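Local coordinates for protein lipase (PDB 2ORY) that probably hydrolyses the ester bonds of triacylglycerols, as a cold-adapted bacterial lipase of the alpha/beta-hydrolase fold, at residues G91-S96 with E333-G338; S98-N103 with G172-G177; R230-N233 with V238-A241; H312-P317 with G321-I326. One frame throughout, in Å; residues are numbered along the deposited sequence.

Contact 1: G91-S96 with E333-G338; sequences GTNPVS and EDAIAG
Asn93 and Val95 of the loop 91-96 face Ala335 of the C-terminal tail, and between them they show how small a contact can join two segments 237 residues apart. The meeting is by van der Waals contact. The amide nitrogen ND2 of Asn93 lies 3.9 Å from the methyl CB of Ala335, a polar end set against an apolar one. Val95 brings a single branch: CG1, which points away from its own carbonyl carbon (chi1 -52°), stands 3.9 Å from the backbone O of Ala335.

Hydrogen bonding works within each segment instead. Asn93 has CG anti to the backbone N (chi1 -175°), which turns OD1 forward along the chain, past Pro94, to the N-H of Val95 in a nearly straight but weak bond of 3.4 Å, an Asx turn. Ala335 sits on a short 3-10 turn with its CB pointing toward the loop, and Ala337 N is bonded to Asp334 O at 2.9 Å.

Behind this layer, Pro94 and Val95 rest on Val313 of helix 304-319. Ala335 meets, at the protein surface, the loop that directly follows strand 84-90, the position from which alpha/beta-hydrolases commonly supply part of the oxyanion hole.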
loop_
_atom_site.group_PDB
_atom_site.type_symbol
_atom_site.label_atom_id
_atom_site.label_comp_id
_atom_site.label_asym_id
_atom_site.label_seq_id
_atom_site.Cartn_x
_atom_site.Cartn_y
_atom_site.Cartn_z
ATOM N N GLY A 91 5.987 0.485 1.864
ATOM C CA GLY A 91 6.955 -0.449 1.317
ATOM C C GLY A 91 8.182 0.389 0.970
ATOM O O GLY A 91 8.478 1.343 1.677
ATOM N N THR A 92 8.873 0.068 -0.123
ATOM C CA THR A 92 10.070 0.798 -0.560
ATOM C C THR A 92 9.715 2.103 -1.269
ATOM O O THR A 92 8.561 2.324 -1.624
ATOM C CB THR A 92 10.849 -0.050 -1.551
ATOM O OG1 THR A 92 10.858 -1.390 -1.077
ATOM C CG2 THR A 92 12.263 0.402 -1.677
ATOM N N ASN A 93 10.710 2.964 -1.463
ATOM C CA ASN A 93 10.508 4.227 -2.161
ATOM C C ASN A 93 9.811 3.855 -3.459
ATOM O O ASN A 93 10.401 3.214 -4.338
ATOM C CB ASN A 93 11.846 4.872 -2.468
ATOM C CG ASN A 93 11.700 6.233 -3.092
ATOM O OD1 ASN A 93 10.598 6.653 -3.461
ATOM N ND2 ASN A 93 12.821 6.940 -3.222
ATOM N N PRO A 94 8.555 4.295 -3.614
ATOM C CA PRO A 94 7.732 4.006 -4.789
ATOM C C PRO A 94 8.072 4.585 -6.161
ATOM O O PRO A 94 7.522 4.106 -7.158
ATOM C CB PRO A 94 6.340 4.431 -4.326
ATOM C CG PRO A 94 6.645 5.673 -3.520
ATOM C CD PRO A 94 7.887 5.273 -2.725
ATOM N N VAL A 95 8.960 5.577 -6.244
ATOM C CA VAL A 95 9.238 6.196 -7.550
ATOM C C VAL A 95 9.970 5.320 -8.543
ATOM O O VAL A 95 9.754 5.434 -9.747
ATOM C CB VAL A 95 10.028 7.524 -7.415
ATOM C CG1 VAL A 95 9.327 8.451 -6.421
ATOM C CG2 VAL A 95 11.470 7.248 -6.970
ATOM N N SER A 96 10.819 4.438 -8.035
ATOM C CA SER A 96 11.613 3.552 -8.873
ATOM C C SER A 96 10.862 2.297 -9.276
ATOM O O SER A 96 11.367 1.185 -9.122
ATOM C CB SER A 96 12.885 3.168 -8.122
ATOM O OG SER A 96 13.628 4.326 -7.811
ATOM N N GLU A 333 11.187 14.872 -0.668
ATOM C CA GLU A 333 12.390 15.660 -0.898
ATOM C C GLU A 333 12.844 15.480 -2.337
ATOM O O GLU A 333 12.065 15.658 -3.274
ATOM C CB GLU A 333 13.513 15.223 0.052
ATOM C CG GLU A 333 13.152 15.350 1.527
ATOM C CD GLU A 333 14.249 14.826 2.434
ATOM O OE1 GLU A 333 14.443 13.592 2.502
ATOM O OE2 GLU A 333 14.935 15.651 3.073
ATOM N N ASP A 334 14.111 15.112 -2.485
ATOM C CA ASP A 334 14.674 14.965 -3.801
ATOM C C ASP A 334 14.250 13.719 -4.493
ATOM O O ASP A 334 14.660 13.485 -5.636
ATOM C CB ASP A 334 16.193 15.063 -3.771
ATOM C CG ASP A 334 16.688 16.492 -3.447
ATOM O OD1 ASP A 334 16.177 17.108 -2.456
ATOM O OD2 ASP A 334 17.583 17.002 -4.172
ATOM N N ALA A 335 13.398 12.929 -3.845
ATOM C CA ALA A 335 12.922 11.723 -4.494
ATOM C C ALA A 335 12.019 12.147 -5.631
ATOM O O ALA A 335 11.869 11.425 -6.615
ATOM C CB ALA A 335 12.163 10.817 -3.496
ATOM N N ILE A 336 11.415 13.321 -5.474
ATOM C CA ILE A 336 10.518 13.883 -6.471
ATOM C C ILE A 336 11.328 14.742 -7.429
ATOM O O ILE A 336 10.784 15.587 -8.126
ATOM C CB ILE A 336 9.447 14.772 -5.811
ATOM C CG1 ILE A 336 8.725 13.994 -4.719
ATOM C CG2 ILE A 336 8.409 15.207 -6.836
ATOM C CD1 ILE A 336 7.715 14.833 -3.947
ATOM N N ALA A 337 12.640 14.530 -7.433
ATOM C CA ALA A 337 13.558 15.262 -8.309
ATOM C C ALA A 337 12.880 16.339 -9.162
ATOM O O ALA A 337 12.635 17.452 -8.694
ATOM C CB ALA A 337 14.308 14.266 -9.221
ATOM N N GLY A 338 12.565 16.003 -10.408
ATOM C CA GLY A 338 11.944 16.981 -11.280
ATOM C C GLY A 338 10.513 16.662 -11.655
ATOM O O GLY A 338 9.921 17.330 -12.507
#

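Contact 2: S98-N103 with G172-G177; sequences SDWLFN and GHSKGG
Trp100 lies against Ser174 and Lys175 at what appears to be the nucleophile elbow of an alpha/beta-hydrolase, the sharp Gly-X-Ser-X-Gly turn that joins strand 166-173 to helix 175-189. Ser174 has the strained backbone expected there, with positive phi (65°), and its OG is hydrogen-bonded to His312 NE2, consistent with a catalytic serine and histidine.

Along the segment 98-103, Ser98 lies early in helix 97-102, its OG bonded to Gln267 OE1. At Trp100, CG sits between the backbone N and the carbonyl carbon (chi1 66°), a turn of the side chain that delivers the indole to the elbow. The six-membered ring does the touching: CZ2 is 3.2 Å from Ser174 OG, while CZ3 is 3.6 Å from Lys175 CG. The extended lysine chain and the indole run past each other in opposite directions, and Lys175 CE reaches Trp100 CE3 at 3.6 Å. Lys175 NZ then bonds to Phe68 O and donates to a water at 2.8 Å, which in turn donates to Trp100 O at 2.9 Å. Leu101 CB sits above one face of the indole, toward its rim. At the end of the turn, Asn103 ND2 reaches back to Ser98 O at 2.8 Å.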
loop_
_atom_site.group_PDB
_atom_site.type_symbol
_atom_site.label_atom_id
_atom_site.label_comp_id
_atom_site.label_asym_id
_atom_site.label_seq_id
_atom_site.Cartn_x
_atom_site.Cartn_y
_atom_site.Cartn_z
ATOM N N SER A 98 10.328 0.551 -12.017
ATOM C CA SER A 98 10.971 -0.488 -12.831
ATOM C C SER A 98 11.870 -1.402 -11.999
ATOM O O SER A 98 11.997 -2.586 -12.288
ATOM C CB SER A 98 11.778 0.156 -13.974
ATOM O OG SER A 98 12.254 -0.814 -14.882
ATOM N N ASP A 99 12.474 -0.850 -10.954
ATOM C CA ASP A 99 13.361 -1.631 -10.102
ATOM C C ASP A 99 12.639 -2.515 -9.088
ATOM O O ASP A 99 12.883 -3.716 -9.069
ATOM C CB ASP A 99 14.360 -0.728 -9.369
ATOM C CG ASP A 99 15.345 -0.040 -10.327
ATOM O OD1 ASP A 99 15.224 -0.244 -11.554
ATOM O OD2 ASP A 99 16.231 0.705 -9.862
ATOM N N TRP A 100 11.768 -1.944 -8.249
ATOM C CA TRP A 100 11.080 -2.759 -7.248
ATOM C C TRP A 100 9.874 -3.547 -7.761
ATOM O O TRP A 100 9.490 -4.542 -7.150
ATOM C CB TRP A 100 10.672 -1.921 -6.026
ATOM C CG TRP A 100 9.643 -0.869 -6.288
ATOM C CD1 TRP A 100 9.875 0.447 -6.571
ATOM C CD2 TRP A 100 8.212 -1.051 -6.348
ATOM N NE1 TRP A 100 8.685 1.094 -6.808
ATOM C CE2 TRP A 100 7.651 0.204 -6.681
ATOM C CE3 TRP A 100 7.358 -2.147 -6.157
ATOM C CZ2 TRP A 100 6.259 0.392 -6.827
ATOM C CZ3 TRP A 100 5.975 -1.953 -6.299
ATOM C CH2 TRP A 100 5.446 -0.692 -6.632
ATOM N N LEU A 101 9.284 -3.124 -8.877
ATOM C CA LEU A 101 8.132 -3.833 -9.431
ATOM C C LEU A 101 8.499 -4.753 -10.620
ATOM O O LEU A 101 8.334 -5.968 -10.539
ATOM C CB LEU A 101 7.049 -2.826 -9.855
ATOM C CG LEU A 101 5.808 -3.456 -10.503
ATOM C CD1 LEU A 101 5.038 -4.235 -9.439
ATOM C CD2 LEU A 101 4.921 -2.378 -11.121
ATOM N N PHE A 102 9.001 -4.190 -11.713
ATOM C CA PHE A 102 9.369 -5.014 -12.870
ATOM C C PHE A 102 10.411 -6.109 -12.577
ATOM O O PHE A 102 10.358 -7.181 -13.161
ATOM C CB PHE A 102 9.912 -4.149 -14.013
ATOM C CG PHE A 102 8.890 -3.266 -14.668
ATOM C CD1 PHE A 102 7.616 -3.124 -14.139
ATOM C CD2 PHE A 102 9.216 -2.572 -15.828
ATOM C CE1 PHE A 102 6.679 -2.305 -14.753
ATOM C CE2 PHE A 102 8.291 -1.750 -16.454
ATOM C CZ PHE A 102 7.013 -1.616 -15.912
ATOM N N ASN A 103 11.370 -5.837 -11.701
ATOM C CA ASN A 103 12.394 -6.837 -11.410
ATOM C C ASN A 103 12.082 -7.768 -10.232
ATOM O O ASN A 103 12.985 -8.381 -9.663
ATOM C CB ASN A 103 13.741 -6.149 -11.177
ATOM C CG ASN A 103 14.355 -5.643 -12.452
ATOM O OD1 ASN A 103 15.148 -6.334 -13.096
ATOM N ND2 ASN A 103 13.981 -4.432 -12.838
ATOM N N GLY A 172 -2.706 1.962 2.819
ATOM C CA GLY A 172 -1.337 1.974 2.349
ATOM C C GLY A 172 -1.310 2.263 0.866
ATOM O O GLY A 172 -2.303 2.034 0.170
ATOM N N HIS A 173 -0.170 2.765 0.393
ATOM C CA HIS A 173 0.051 3.126 -1.012
ATOM C C HIS A 173 1.177 2.302 -1.646
ATOM O O HIS A 173 2.126 1.928 -0.967
ATOM C CB HIS A 173 0.389 4.631 -1.087
ATOM C CG HIS A 173 0.807 5.109 -2.443
ATOM N ND1 HIS A 173 2.123 5.115 -2.865
ATOM C CD2 HIS A 173 0.083 5.609 -3.475
ATOM C CE1 HIS A 173 2.189 5.593 -4.093
ATOM N NE2 HIS A 173 0.963 5.900 -4.489
ATOM N N SER A 174 1.071 2.030 -2.943
ATOM C CA SER A 174 2.102 1.281 -3.671
ATOM C C SER A 174 2.173 -0.154 -3.124
ATOM O O SER A 174 1.152 -0.824 -3.023
ATOM C CB SER A 174 3.456 2.002 -3.517
ATOM O OG SER A 174 4.445 1.497 -4.403
ATOM N N LYS A 175 3.367 -0.644 -2.799
ATOM C CA LYS A 175 3.451 -1.975 -2.211
ATOM C C LYS A 175 2.523 -1.995 -0.974
ATOM O O LYS A 175 1.933 -3.027 -0.629
ATOM C CB LYS A 175 4.884 -2.274 -1.769
ATOM C CG LYS A 175 5.764 -2.882 -2.832
ATOM C CD LYS A 175 7.112 -3.274 -2.234
ATOM C CE LYS A 175 7.911 -4.147 -3.190
ATOM N NZ LYS A 175 9.256 -4.499 -2.651
ATOM N N GLY A 176 2.403 -0.838 -0.326
ATOM C CA GLY A 176 1.560 -0.706 0.851
ATOM C C GLY A 176 0.089 -0.913 0.546
ATOM O O GLY A 176 -0.713 -1.223 1.440
ATOM N N GLY A 177 -0.275 -0.745 -0.720
ATOM C CA GLY A 177 -1.659 -0.954 -1.113
ATOM C C GLY A 177 -1.948 -2.446 -1.149
ATOM O O GLY A 177 -2.991 -2.919 -0.699
HETATM O O HOH W 1 10.695 -5.636 -4.756
#

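Contact 3: R230-N233 with V238-A241; sequences RIAN and VPYA
Pro239 turns its ring toward Ala232 and Arg230, and its atoms can be followed one by one. CB, the first, meets two partners: the methyl CB of Ala232 at 4.2 Å and, more loosely, NH1 of Arg230 at 4.5 Å. The guanidinium offers its edge here, with Pro239 CB lying close to the guanidinium plane. CG, next round the ring, makes the tightest approach, 4.0 Å to Ala232 CB, one methyl set against the rim of a puckered ring. CD, where the ring returns to the backbone N, draws back to 5.3 Å from Ala232 CB.

The two segments are the arms of a loop that leaves the edge of the central sheet, where Ile231 makes backbone bonds to Pro205 and Ala207, at the end of strand 199-206. At its bend stands Asp236, whose OD2 bonds to His312 ND1, the geometry expected of the acid in a Ser-His-Asp triad; its OD1 takes the N-H of Val238 in an Asx turn.

From Val238 the chain enters a 3-10 turn closed by Ala241 N on Val238 O at 3.2 Å, and this turn presents the proline ring to the other arm. Arg230 is held chiefly from elsewhere, NH2 by Lys287 O and NE weakly by Ile286 O, while NH1 is the atom beside the ring.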
loop_
_atom_site.group_PDB
_atom_site.type_symbol
_atom_site.label_atom_id
_atom_site.label_comp_id
_atom_site.label_asym_id
_atom_site.label_seq_id
_atom_site.Cartn_x
_atom_site.Cartn_y
_atom_site.Cartn_z
ATOM N N ARG A 230 -10.856 0.121 -3.267
ATOM C CA ARG A 230 -9.582 0.061 -3.998
ATOM C C ARG A 230 -9.451 1.278 -4.905
ATOM O O ARG A 230 -10.209 1.435 -5.859
ATOM C CB ARG A 230 -9.537 -1.214 -4.846
ATOM C CG ARG A 230 -8.236 -1.994 -4.772
ATOM C CD ARG A 230 -7.579 -2.107 -6.115
ATOM N NE ARG A 230 -8.462 -2.624 -7.153
ATOM C CZ ARG A 230 -8.207 -2.510 -8.453
ATOM N NH1 ARG A 230 -7.094 -1.903 -8.857
ATOM N NH2 ARG A 230 -9.065 -2.981 -9.349
ATOM N N ILE A 231 -8.479 2.130 -4.618
ATOM C CA ILE A 231 -8.299 3.340 -5.408
ATOM C C ILE A 231 -7.066 3.268 -6.299
ATOM O O ILE A 231 -5.939 3.166 -5.815
ATOM C CB ILE A 231 -8.255 4.581 -4.465
ATOM C CG1 ILE A 231 -9.585 4.658 -3.683
ATOM C CG2 ILE A 231 -8.028 5.862 -5.267
ATOM C CD1 ILE A 231 -9.717 5.820 -2.715
ATOM N N ALA A 232 -7.306 3.280 -7.613
ATOM C CA ALA A 232 -6.243 3.233 -8.616
ATOM C C ALA A 232 -6.429 4.304 -9.679
ATOM O O ALA A 232 -7.548 4.556 -10.134
ATOM C CB ALA A 232 -6.203 1.891 -9.285
ATOM N N ASN A 233 -5.316 4.921 -10.065
ATOM C CA ASN A 233 -5.271 5.946 -11.110
ATOM C C ASN A 233 -5.192 5.152 -12.427
ATOM O O ASN A 233 -4.388 4.230 -12.547
ATOM C CB ASN A 233 -4.019 6.819 -10.878
ATOM C CG ASN A 233 -3.669 7.735 -12.067
ATOM O OD1 ASN A 233 -4.358 7.768 -13.089
ATOM N ND2 ASN A 233 -2.574 8.472 -11.923
ATOM N N VAL A 238 1.536 0.713 -11.948
ATOM C CA VAL A 238 1.650 -0.264 -10.855
ATOM C C VAL A 238 0.497 -1.248 -10.678
ATOM O O VAL A 238 0.715 -2.458 -10.608
ATOM C CB VAL A 238 1.921 0.456 -9.549
ATOM C CG1 VAL A 238 1.893 -0.523 -8.367
ATOM C CG2 VAL A 238 3.266 1.131 -9.663
ATOM N N PRO A 239 -0.746 -0.747 -10.591
ATOM C CA PRO A 239 -1.886 -1.649 -10.433
ATOM C C PRO A 239 -2.032 -2.589 -11.619
ATOM O O PRO A 239 -2.803 -3.541 -11.545
ATOM C CB PRO A 239 -3.073 -0.696 -10.349
ATOM C CG PRO A 239 -2.496 0.477 -9.696
ATOM C CD PRO A 239 -1.185 0.647 -10.426
ATOM N N TYR A 240 -1.321 -2.314 -12.716
ATOM C CA TYR A 240 -1.423 -3.165 -13.912
ATOM C C TYR A 240 -0.664 -4.487 -13.851
ATOM O O TYR A 240 -0.695 -5.265 -14.805
ATOM C CB TYR A 240 -0.973 -2.415 -15.174
ATOM C CG TYR A 240 -1.977 -1.415 -15.718
ATOM C CD1 TYR A 240 -2.198 -0.198 -15.070
ATOM C CD2 TYR A 240 -2.680 -1.670 -16.900
ATOM C CE1 TYR A 240 -3.084 0.741 -15.577
ATOM C CE2 TYR A 240 -3.585 -0.723 -17.426
ATOM C CZ TYR A 240 -3.775 0.478 -16.754
ATOM O OH TYR A 240 -4.648 1.429 -17.241
ATOM N N ALA A 241 0.042 -4.724 -12.751
ATOM C CA ALA A 241 0.780 -5.969 -12.550
ATOM C C ALA A 241 0.036 -6.715 -11.444
ATOM O O ALA A 241 -0.472 -6.077 -10.509
ATOM C CB ALA A 241 2.202 -5.670 -12.107
#

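Contact 4: H312-P317 with G321-I326; sequences HVVGYP and GMMDDI
Pro317 O accepts the N-H of Met322 from five residues ahead, in a short bond of 2.6 Å that marks a Schellman motif, here with a proline at the receiving end. The N-H comes in within the carbonyl plane, at a C=O...N angle of 159°. Gly321, with positive phi (55°), turns the chain at the end of the helix.

The apolar clasp that usually accompanies this motif is present too: Pro317 CB packs on Met322 CB at 4.1 Å. Met323 adds a second layer. Its chain is bent at chi2 (-57°) and again at chi3, a hook that carries SD past the proline, 4.4 Å from Pro317 CB, and lays CE against Val314 CG1 at 3.9 Å, where the two side chains cross obliquely. Ile326 reaches the same proline through CD1, 4.4 Å from Pro317 CB. The returning segment is curled by Met322 O, which takes both Asp325 N (2.7 Å) and Ile326 N (2.9 Å).

Pro317 and Ile326 both touch Tyr14 of helix 5-15, and Ile326 also packs on Ile331 of helix 328-332. The far end of the segment 312-317 reaches strand 166-173, where His312 O accepts a bond from His173 NE2.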
loop_
_atom_site.group_PDB
_atom_site.type_symbol
_atom_site.label_atom_id
_atom_site.label_comp_id
_atom_site.label_asym_id
_atom_site.label_seq_id
_atom_site.Cartn_x
_atom_site.Cartn_y
_atom_site.Cartn_z
ATOM N N HIS A 312 2.111 7.593 -10.388
ATOM C CA HIS A 312 2.054 6.742 -9.198
ATOM C C HIS A 312 2.096 7.496 -7.890
ATOM O O HIS A 312 1.397 7.142 -6.934
ATOM C CB HIS A 312 3.209 5.749 -9.229
ATOM C CG HIS A 312 3.148 4.701 -8.159
ATOM N ND1 HIS A 312 2.029 3.928 -7.940
ATOM C CD2 HIS A 312 4.100 4.230 -7.320
ATOM C CE1 HIS A 312 2.297 3.021 -7.018
ATOM N NE2 HIS A 312 3.547 3.181 -6.627
ATOM N N VAL A 313 2.911 8.540 -7.846
ATOM C CA VAL A 313 3.083 9.293 -6.618
ATOM C C VAL A 313 2.338 10.604 -6.589
ATOM O O VAL A 313 1.632 10.887 -5.623
ATOM C CB VAL A 313 4.581 9.548 -6.358
ATOM C CG1 VAL A 313 4.794 10.308 -5.053
ATOM C CG2 VAL A 313 5.290 8.229 -6.299
ATOM N N VAL A 314 2.472 11.402 -7.642
ATOM C CA VAL A 314 1.783 12.681 -7.660
ATOM C C VAL A 314 0.314 12.533 -8.049
ATOM O O VAL A 314 -0.547 13.263 -7.561
ATOM C CB VAL A 314 2.472 13.669 -8.636
ATOM C CG1 VAL A 314 1.852 15.046 -8.500
ATOM C CG2 VAL A 314 3.938 13.751 -8.331
ATOM N N GLY A 315 0.041 11.561 -8.909
ATOM C CA GLY A 315 -1.302 11.321 -9.403
ATOM C C GLY A 315 -2.439 11.283 -8.402
ATOM O O GLY A 315 -3.458 11.969 -8.575
ATOM N N TYR A 316 -2.275 10.486 -7.353
ATOM C CA TYR A 316 -3.319 10.344 -6.351
ATOM C C TYR A 316 -3.718 11.628 -5.633
ATOM O O TYR A 316 -4.893 11.997 -5.645
ATOM C CB TYR A 316 -2.941 9.225 -5.365
ATOM C CG TYR A 316 -2.866 7.885 -6.083
ATOM C CD1 TYR A 316 -1.761 7.554 -6.868
ATOM C CD2 TYR A 316 -3.961 7.024 -6.110
ATOM C CE1 TYR A 316 -1.753 6.395 -7.680
ATOM C CE2 TYR A 316 -3.964 5.865 -6.916
ATOM C CZ TYR A 316 -2.857 5.560 -7.701
ATOM O OH TYR A 316 -2.870 4.444 -8.514
ATOM N N PRO A 317 -2.764 12.332 -5.001
ATOM C CA PRO A 317 -3.152 13.572 -4.317
ATOM C C PRO A 317 -3.693 14.604 -5.298
ATOM O O PRO A 317 -4.473 15.482 -4.930
ATOM C CB PRO A 317 -1.859 14.029 -3.651
ATOM C CG PRO A 317 -0.788 13.414 -4.495
ATOM C CD PRO A 317 -1.331 12.053 -4.825
ATOM N N GLY A 321 -7.897 15.991 -5.286
ATOM C CA GLY A 321 -7.913 17.331 -4.723
ATOM C C GLY A 321 -7.167 17.488 -3.413
ATOM O O GLY A 321 -7.630 18.180 -2.505
ATOM N N MET A 322 -5.996 16.881 -3.313
ATOM C CA MET A 322 -5.235 16.947 -2.078
ATOM C C MET A 322 -3.865 17.610 -2.242
ATOM O O MET A 322 -3.055 17.631 -1.305
ATOM C CB MET A 322 -5.069 15.530 -1.519
ATOM C CG MET A 322 -6.352 14.900 -0.993
ATOM S SD MET A 322 -6.825 15.588 0.590
ATOM C CE MET A 322 -5.900 14.552 1.694
ATOM N N MET A 323 -3.620 18.161 -3.428
ATOM C CA MET A 323 -2.351 18.818 -3.719
ATOM C C MET A 323 -1.950 19.838 -2.661
ATOM O O MET A 323 -0.800 19.878 -2.238
ATOM C CB MET A 323 -2.404 19.484 -5.099
ATOM C CG MET A 323 -2.355 18.497 -6.262
ATOM S SD MET A 323 -0.876 17.457 -6.164
ATOM C CE MET A 323 0.249 18.330 -7.240
ATOM N N ASP A 324 -2.893 20.648 -2.209
ATOM C CA ASP A 324 -2.564 21.651 -1.210
ATOM C C ASP A 324 -2.628 21.086 0.188
ATOM O O ASP A 324 -2.313 21.779 1.152
ATOM C CB ASP A 324 -3.522 22.830 -1.333
ATOM C CG ASP A 324 -3.409 23.529 -2.671
ATOM O OD1 ASP A 324 -4.400 24.161 -3.094
ATOM O OD2 ASP A 324 -2.326 23.454 -3.299
ATOM N N ASP A 325 -3.018 19.818 0.290
ATOM C CA ASP A 325 -3.159 19.153 1.580
ATOM C C ASP A 325 -2.037 18.195 1.989
ATOM O O ASP A 325 -1.819 17.982 3.192
ATOM C CB ASP A 325 -4.493 18.418 1.619
ATOM C CG ASP A 325 -5.670 19.365 1.582
ATOM O OD1 ASP A 325 -5.853 20.104 2.577
ATOM O OD2 ASP A 325 -6.399 19.384 0.561
ATOM N N ILE A 326 -1.342 17.623 1.002
ATOM C CA ILE A 326 -0.245 16.680 1.245
ATOM C C ILE A 326 1.083 17.227 0.700
ATOM O O ILE A 326 1.295 17.278 -0.511
ATOM C CB ILE A 326 -0.574 15.338 0.587
ATOM C CG1 ILE A 326 -1.823 14.760 1.260
ATOM C CG2 ILE A 326 0.626 14.400 0.653
ATOM C CD1 ILE A 326 -2.300 13.428 0.690
#

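How the contacts relate
Contact 1 opens first, just beyond strand 84-90, and closes last, at the C-terminal tail; contacts 2, 3 and 4 all fall within its span, one after another without crossing. Contact 2 closes a long loop from helix 97-102 to the turn after strand 166-173. Contact 3 closes a short one beyond strand 199-206, and contact 4 folds the chain back at the end of helix 304-319. Space reunites what sequence separates: Val238 touches Trp100, Leu101 and His312, Tyr316 OH bonds to Asn233 N, and Pro94 O of contact 1 lies beside His312 CD2. Contacts 2, 3 and 4 each include a residue at the probable Ser-His-Asp site, and contact 1 reaches it through Pro94.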